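Local coordinates for DNA protection during starvation protein (Agrobacterium tumefaciens, PDB 1O9R), which protects DNA from oxidative damage without binding it, by oxidising iron(II) with hydrogen peroxide and storing it as a ferric mineral inside a hollow dodecamer, at residues A[120-125]-A[146-151]; A[98-101]-A[105-108]. One frame throughout, in Å; residues are numbered along the deposited sequence.

Contact 1. Residues A[120-125]-A[146-151]; sequences MIRKAI and DLDKSL
Arg-122 on helix 103-130 and Asp-148 on helix 134-156 make a two-pronged salt bridge, end-on through both terminal nitrogens. NH1 of Arg-122 lies 2.8 Å from OD1 of Asp-148, in a nearly straight bond (167° at the hydrogen) that uses the oxygen's syn lone pair. NH2 of Arg-122 is 3.0 Å from OD2 of Asp-148, on the syn side but out of the carboxylate plane. The guanidinium and carboxylate are nearly coplanar, 28° apart. The arginine chain leaves with CG anti to the backbone N (chi1 -169°) and bends at chi3, bringing the group to the aspartate.

The apolar part is small: CG1 of Ile-121 meets CD1 of Leu-147 at 3.5 Å, the two side chains crossing at about a right angle. Phe-140 from helix 134-156 also packs on Ile-121.

A second subunit adds partners to both charged groups: its Arg-72 pairs with OD1 of Asp-148, its Asp-9 with NE of Arg-122. With Asn-119 of its own helix also bonded to NH2 of Arg-122, the buried guanidinium is held at three nitrogens. The pair thus ties two helices of the ferritin-like four-helix bundle to the neighbouring chain, and the alternating charges probably keep both groups ionised.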
ATOM      1  N   MET A 120      17.012 -19.572  27.574  1.00 14.76           N
ATOM      2  CA  MET A 120      15.826 -20.044  28.265  1.00 14.01           C
ATOM      3  C   MET A 120      14.799 -20.584  27.246  1.00 14.41           C
ATOM      4  O   MET A 120      14.143 -21.621  27.503  1.00 16.13           O
ATOM      5  CB  MET A 120      15.164 -18.877  28.985  1.00 17.87           C
ATOM      6  CG  MET A 120      13.754 -18.944  29.477  1.00 24.18           C
ATOM      7  SD  MET A 120      13.281 -17.468  30.448  1.00 30.12           S
ATOM      8  CE  MET A 120      15.005 -16.989  30.964  1.00 12.91           C
ATOM      9  N   ILE A 121      14.617 -19.853  26.147  1.00 14.06           N
ATOM     10  CA  ILE A 121      13.608 -20.279  25.156  1.00 13.62           C
ATOM     11  C   ILE A 121      14.107 -21.499  24.436  1.00 14.30           C
ATOM     12  O   ILE A 121      13.251 -22.362  24.117  1.00 15.21           O
ATOM     13  CB  ILE A 121      13.413 -19.087  24.186  1.00 13.81           C
ATOM     14  CG1 ILE A 121      12.742 -17.897  24.898  1.00 17.80           C
ATOM     15  CG2 ILE A 121      12.626 -19.552  22.971  1.00 14.65           C
ATOM     16  CD1 ILE A 121      11.399 -18.123  25.544  1.00 20.99           C
ATOM     17  N   ARG A 122      15.408 -21.700  24.213  1.00 13.33           N
ATOM     18  CA  ARG A 122      15.934 -22.913  23.621  1.00 13.98           C
ATOM     19  C   ARG A 122      15.546 -24.136  24.469  1.00 15.30           C
ATOM     20  O   ARG A 122      15.104 -25.179  23.978  1.00 16.33           O
ATOM     21  CB  ARG A 122      17.470 -22.809  23.502  1.00 15.59           C
ATOM     22  CG  ARG A 122      18.188 -23.862  22.682  1.00 16.60           C
ATOM     23  CD  ARG A 122      19.730 -23.723  22.609  1.00 15.96           C
ATOM     24  NE  ARG A 122      20.240 -22.370  22.836  1.00 15.92           N
ATOM     25  CZ  ARG A 122      20.046 -21.432  21.886  1.00 14.91           C
ATOM     26  NH1 ARG A 122      19.574 -21.748  20.667  1.00 15.34           N
ATOM     27  NH2 ARG A 122      20.390 -20.175  22.137  1.00 14.42           N
ATOM     28  N   LYS A 123      15.714 -24.003  25.817  1.00 15.67           N
ATOM     29  CA  LYS A 123      15.323 -25.112  26.715  1.00 16.31           C
ATOM     30  C   LYS A 123      13.814 -25.298  26.729  1.00 15.06           C
ATOM     31  O   LYS A 123      13.314 -26.425  26.821  1.00 17.69           O
ATOM     32  CB  LYS A 123      15.840 -24.749  28.136  1.00 18.82           C
ATOM     33  CG  LYS A 123      15.484 -25.886  29.131  1.00 22.55           C
ATOM     34  CD  LYS A 123      16.248 -25.613  30.436  1.00 26.46           C
ATOM     35  CE  LYS A 123      16.019 -26.813  31.364  1.00 29.50           C
ATOM     36  NZ  LYS A 123      14.665 -26.816  31.971  1.00 30.19           N
ATOM     37  N   ALA A 124      13.025 -24.203  26.630  1.00 14.75           N
ATOM     38  CA  ALA A 124      11.578 -24.304  26.611  1.00 14.49           C
ATOM     39  C   ALA A 124      11.094 -25.124  25.430  1.00 14.90           C
ATOM     40  O   ALA A 124      10.057 -25.799  25.605  1.00 15.84           O
ATOM     41  CB  ALA A 124      10.920 -22.905  26.623  1.00 17.12           C
ATOM     42  N   ILE A 125      11.782 -25.031  24.271  1.00 14.09           N
ATOM     43  CA  ILE A 125      11.322 -25.883  23.157  1.00 15.54           C
ATOM     44  C   ILE A 125      11.416 -27.372  23.593  1.00 16.66           C
ATOM     45  O   ILE A 125      10.414 -28.075  23.376  1.00 16.60           O
ATOM     46  CB  ILE A 125      12.290 -25.718  21.995  1.00 14.48           C
ATOM     47  CG1 ILE A 125      12.337 -24.268  21.470  1.00 14.92           C
ATOM     48  CG2 ILE A 125      11.967 -26.698  20.859  1.00 16.01           C
ATOM     49  CD1 ILE A 125      13.474 -24.074  20.462  1.00 13.42           C
ATOM     50  N   ASP A 146      14.123 -15.930  16.246  1.00 13.94           N
ATOM     51  CA  ASP A 146      14.357 -14.455  16.290  1.00 14.28           C
ATOM     52  C   ASP A 146      15.304 -14.125  17.446  1.00 13.12           C
ATOM     53  O   ASP A 146      16.089 -13.178  17.284  1.00 13.49           O
ATOM     54  CB  ASP A 146      13.009 -13.746  16.473  1.00 14.38           C
ATOM     55  CG  ASP A 146      12.218 -13.659  15.155  1.00 17.53           C
ATOM     56  OD1 ASP A 146      10.970 -13.463  15.295  1.00 17.93           O
ATOM     57  OD2 ASP A 146      12.830 -13.822  14.091  1.00 19.23           O
ATOM     58  N   LEU A 147      15.246 -14.797  18.605  1.00 12.61           N
ATOM     59  CA  LEU A 147      16.193 -14.442  19.699  1.00 12.05           C
ATOM     60  C   LEU A 147      17.588 -14.764  19.256  1.00 12.61           C
ATOM     61  O   LEU A 147      18.507 -13.978  19.617  1.00 13.67           O
ATOM     62  CB  LEU A 147      15.820 -15.218  20.969  1.00 13.65           C
ATOM     63  CG  LEU A 147      14.648 -14.541  21.713  1.00 16.37           C
ATOM     64  CD1 LEU A 147      13.897 -15.579  22.540  1.00 17.67           C
ATOM     65  CD2 LEU A 147      15.245 -13.379  22.530  1.00 18.70           C
ATOM     66  N   ASP A 148      17.837 -15.915  18.640  1.00 13.03           N
ATOM     67  CA  ASP A 148      19.208 -16.247  18.255  1.00 12.59           C
ATOM     68  C   ASP A 148      19.738 -15.307  17.210  1.00 12.20           C
ATOM     69  O   ASP A 148      20.939 -15.017  17.220  1.00 14.02           O
ATOM     70  CB  ASP A 148      19.283 -17.722  17.759  1.00 12.81           C
ATOM     71  CG  ASP A 148      19.312 -18.721  18.897  1.00 13.34           C
ATOM     72  OD1 ASP A 148      19.464 -19.924  18.513  1.00 14.74           O
ATOM     73  OD2 ASP A 148      19.196 -18.405  20.080  1.00 13.36           O
ATOM     74  N   LYS A 149      18.869 -14.875  16.281  1.00 12.77           N
ATOM     75  CA  LYS A 149      19.369 -13.887  15.283  1.00 12.54           C
ATOM     76  C   LYS A 149      19.605 -12.535  15.968  1.00 12.26           C
ATOM     77  O   LYS A 149      20.612 -11.917  15.568  1.00 14.20           O
ATOM     78  CB  LYS A 149      18.313 -13.808  14.148  1.00 13.87           C
ATOM     79  CG  LYS A 149      18.684 -12.780  13.105  1.00 15.61           C
ATOM     80  CD  LYS A 149      17.757 -12.869  11.877  1.00 17.88           C
ATOM     81  CE  LYS A 149      18.145 -11.733  10.920  1.00 19.62           C
ATOM     82  NZ  LYS A 149      17.469 -11.983   9.596  1.00 25.08           N
ATOM     83  N   SER A 150      18.729 -12.133  16.852  1.00 12.44           N
ATOM     84  CA  SER A 150      18.959 -10.836  17.530  1.00 12.73           C
ATOM     85  C   SER A 150      20.227 -10.859  18.376  1.00 15.25           C
ATOM     86  O   SER A 150      21.019  -9.913  18.400  1.00 14.23           O
ATOM     87  CB  SER A 150      17.760 -10.454  18.373  1.00 14.75           C
ATOM     88  OG  SER A 150      16.563 -10.385  17.617  1.00 16.92           O
ATOM     89  N   LEU A 151      20.490 -12.015  19.019  1.00 13.12           N
ATOM     90  CA  LEU A 151      21.717 -12.147  19.808  1.00 13.46           C
ATOM     91  C   LEU A 151      22.929 -12.039  18.914  1.00 13.47           C
ATOM     92  O   LEU A 151      23.899 -11.333  19.271  1.00 13.88           O
ATOM     93  CB  LEU A 151      21.646 -13.534  20.526  1.00 14.25           C
ATOM     94  CG  LEU A 151      22.956 -13.859  21.320  1.00 14.65           C
ATOM     95  CD1 LEU A 151      23.192 -12.879  22.457  1.00 14.22           C
ATOM     96  CD2 LEU A 151      22.874 -15.306  21.797  1.00 16.05           C
TER

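Contact 2. Residues A[98-101]-A[105-108]; sequences TDIY and DHLD
The loop leading into helix 103-130 folds back over the first turn of the helix, and Ile-100 is the residue that lands on it. Its side chain lies across the His-106 ring in a CH-pi contact: CD1 of Ile-100 is 3.9 Å from the ring centroid of His-106, 22° off the normal, and shifted toward the rim on the ND1 side. CG1 of Ile-100 lies over the same face, 3.7 Å from CE1 of His-106. What sends the chain that way is chi1 of 52°, which sets CG1 between the backbone N and the carbonyl carbon. CB of Ile-100 also rests 4.1 Å from CB of Asp-105.

O of Ile-100 stands 3.0 Å from NE2 of His-106 but well above the ring plane, on the side of its own side chain; only O of Tyr-101 comes in at the edge, in plane, 3.4 Å from CD2 of His-106. ND1 of His-106 is hydrogen-bonded to the hydroxyl of Tyr-96, a bond that probably limits the turning of the imidazole.

One water spans the two segments, accepting from N of Tyr-101 at 2.8 Å and donating to OD2 of Asp-105 at 2.6 Å. The Tyr-101 side chain turns the other way, and its hydroxyl bonds to Thr-79 and Lys-2 of another subunit, whose His-4 meets its ring edge-to-face. This is a loop-to-helix junction of the ferritin-like four-helix bundle, where an isoleucine covers a histidine face as the chain enters the third long helix.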
ATOM      1  N   THR A  98      21.013   1.738  35.079  1.00 18.50           N
ATOM      2  CA  THR A  98      20.456   3.007  34.547  1.00 18.26           C
ATOM      3  C   THR A  98      21.515   4.069  34.405  1.00 19.36           C
ATOM      4  O   THR A  98      21.177   5.211  34.049  1.00 20.74           O
ATOM      5  CB  THR A  98      19.307   3.488  35.446  1.00 20.89           C
ATOM      6  OG1 THR A  98      19.743   3.641  36.804  1.00 22.09           O
ATOM      7  CG2 THR A  98      18.187   2.471  35.441  1.00 20.20           C
ATOM      8  N   ASP A  99      22.751   3.761  34.727  1.00 19.75           N
ATOM      9  CA  ASP A  99      23.820   4.730  34.689  1.00 19.49           C
ATOM     10  C   ASP A  99      24.883   4.422  33.659  1.00 20.65           C
ATOM     11  O   ASP A  99      26.010   4.896  33.687  1.00 21.32           O
ATOM     12  CB  ASP A  99      24.467   4.861  36.085  1.00 22.49           C
ATOM     13  CG  ASP A  99      25.118   3.570  36.499  1.00 27.45           C
ATOM     14  OD1 ASP A  99      25.879   3.626  37.508  1.00 30.22           O
ATOM     15  OD2 ASP A  99      24.893   2.508  35.880  1.00 24.80           O
ATOM     16  N   ILE A 100      24.509   3.682  32.590  1.00 17.56           N
ATOM     17  CA  ILE A 100      25.447   3.443  31.485  1.00 16.81           C
ATOM     18  C   ILE A 100      24.942   4.178  30.220  1.00 16.80           C
ATOM     19  O   ILE A 100      23.726   4.429  30.132  1.00 17.16           O
ATOM     20  CB  ILE A 100      25.608   1.967  31.176  1.00 18.64           C
ATOM     21  CG1 ILE A 100      24.237   1.300  30.975  1.00 18.11           C
ATOM     22  CG2 ILE A 100      26.400   1.313  32.344  1.00 18.82           C
ATOM     23  CD1 ILE A 100      24.441  -0.079  30.278  1.00 17.92           C
ATOM     24  N   TYR A 101      25.855   4.658  29.427  1.00 16.84           N
ATOM     25  CA  TYR A 101      25.556   5.477  28.250  1.00 14.66           C
ATOM     26  C   TYR A 101      26.335   5.060  27.049  1.00 16.87           C
ATOM     27  O   TYR A 101      25.806   4.927  25.930  1.00 15.66           O
ATOM     28  CB  TYR A 101      25.853   7.009  28.550  1.00 16.33           C
ATOM     29  CG  TYR A 101      25.010   7.427  29.735  1.00 16.65           C
ATOM     30  CD1 TYR A 101      25.591   7.434  31.053  1.00 16.88           C
ATOM     31  CD2 TYR A 101      23.687   7.697  29.660  1.00 17.19           C
ATOM     32  CE1 TYR A 101      24.825   7.762  32.119  1.00 17.70           C
ATOM     33  CE2 TYR A 101      22.905   8.015  30.750  1.00 16.31           C
ATOM     34  CZ  TYR A 101      23.474   8.039  32.015  1.00 16.87           C
ATOM     35  OH  TYR A 101      22.707   8.362  33.090  1.00 18.86           O
ATOM     36  N   ASP A 105      28.831  -0.323  26.357  1.00 14.73           N
ATOM     37  CA  ASP A 105      28.341  -0.769  27.659  1.00 15.68           C
ATOM     38  C   ASP A 105      26.907  -1.283  27.577  1.00 15.57           C
ATOM     39  O   ASP A 105      26.565  -2.321  28.150  1.00 16.62           O
ATOM     40  CB  ASP A 105      28.478   0.334  28.736  1.00 15.61           C
ATOM     41  CG  ASP A 105      29.907   0.684  29.124  1.00 19.01           C
ATOM     42  OD1 ASP A 105      30.706  -0.219  28.937  1.00 20.82           O
ATOM     43  OD2 ASP A 105      30.070   1.841  29.558  1.00 19.55           O
ATOM     44  N   HIS A 106      26.091  -0.619  26.725  1.00 15.28           N
ATOM     45  CA  HIS A 106      24.728  -1.142  26.536  1.00 15.15           C
ATOM     46  C   HIS A 106      24.783  -2.414  25.744  1.00 14.84           C
ATOM     47  O   HIS A 106      23.998  -3.290  26.104  1.00 15.09           O
ATOM     48  CB  HIS A 106      23.925  -0.073  25.726  1.00 13.55           C
ATOM     49  CG  HIS A 106      23.345   1.022  26.574  1.00 14.33           C
ATOM     50  ND1 HIS A 106      22.333   0.888  27.502  1.00 14.84           N
ATOM     51  CD2 HIS A 106      23.725   2.340  26.649  1.00 15.17           C
ATOM     52  CE1 HIS A 106      22.078   2.042  28.107  1.00 15.53           C
ATOM     53  NE2 HIS A 106      22.935   2.923  27.605  1.00 14.31           N
ATOM     54  N   LEU A 107      25.611  -2.498  24.684  1.00 14.75           N
ATOM     55  CA  LEU A 107      25.693  -3.766  23.959  1.00 15.37           C
ATOM     56  C   LEU A 107      26.091  -4.918  24.886  1.00 14.66           C
ATOM     57  O   LEU A 107      25.481  -5.975  24.781  1.00 15.24           O
ATOM     58  CB  LEU A 107      26.711  -3.665  22.821  1.00 14.79           C
ATOM     59  CG  LEU A 107      26.266  -2.753  21.646  1.00 14.67           C
ATOM     60  CD1 LEU A 107      27.418  -2.485  20.690  1.00 15.34           C
ATOM     61  CD2 LEU A 107      25.101  -3.444  20.915  1.00 17.93           C
ATOM     62  N   ASP A 108      27.074  -4.691  25.798  1.00 14.86           N
ATOM     63  CA  ASP A 108      27.409  -5.860  26.654  1.00 15.37           C
ATOM     64  C   ASP A 108      26.271  -6.212  27.578  1.00 14.54           C
ATOM     65  O   ASP A 108      26.036  -7.410  27.806  1.00 14.90           O
ATOM     66  CB  ASP A 108      28.657  -5.441  27.501  1.00 16.93           C
ATOM     67  CG  ASP A 108      29.939  -5.465  26.714  1.00 19.57           C
ATOM     68  OD1 ASP A 108      30.876  -4.740  27.184  1.00 21.25           O
ATOM     69  OD2 ASP A 108      30.086  -6.164  25.694  1.00 22.39           O
TER
HETATM   70  O   HOH W   1      28.508   3.899  29.909  1.00 21.20           O

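Overall arrangement
Helix 103-130 carries both contacts: contact 2 lies at its start, where the incoming loop is fastened, and contact 1 sits farther along, where it pairs with helix 134-156. Their centres are 22 Å apart and their nearest atoms about 8 Å. Contact 1 is buried, contact 2 partly so. Neither supplies an annotated iron ligand, but the His-106 side chain is about 8 Å from that of iron-binding His-40, and the side chain of Asp-148 is about 14 Å from a bound iron. Both contacts border other subunits: contact 1 through Arg-122 and Asp-148, contact 2 through the Tyr-101 side chain. Lys-149, beside Asp-148, is salt-bridged to iron-binding Glu-71 of the second subunit.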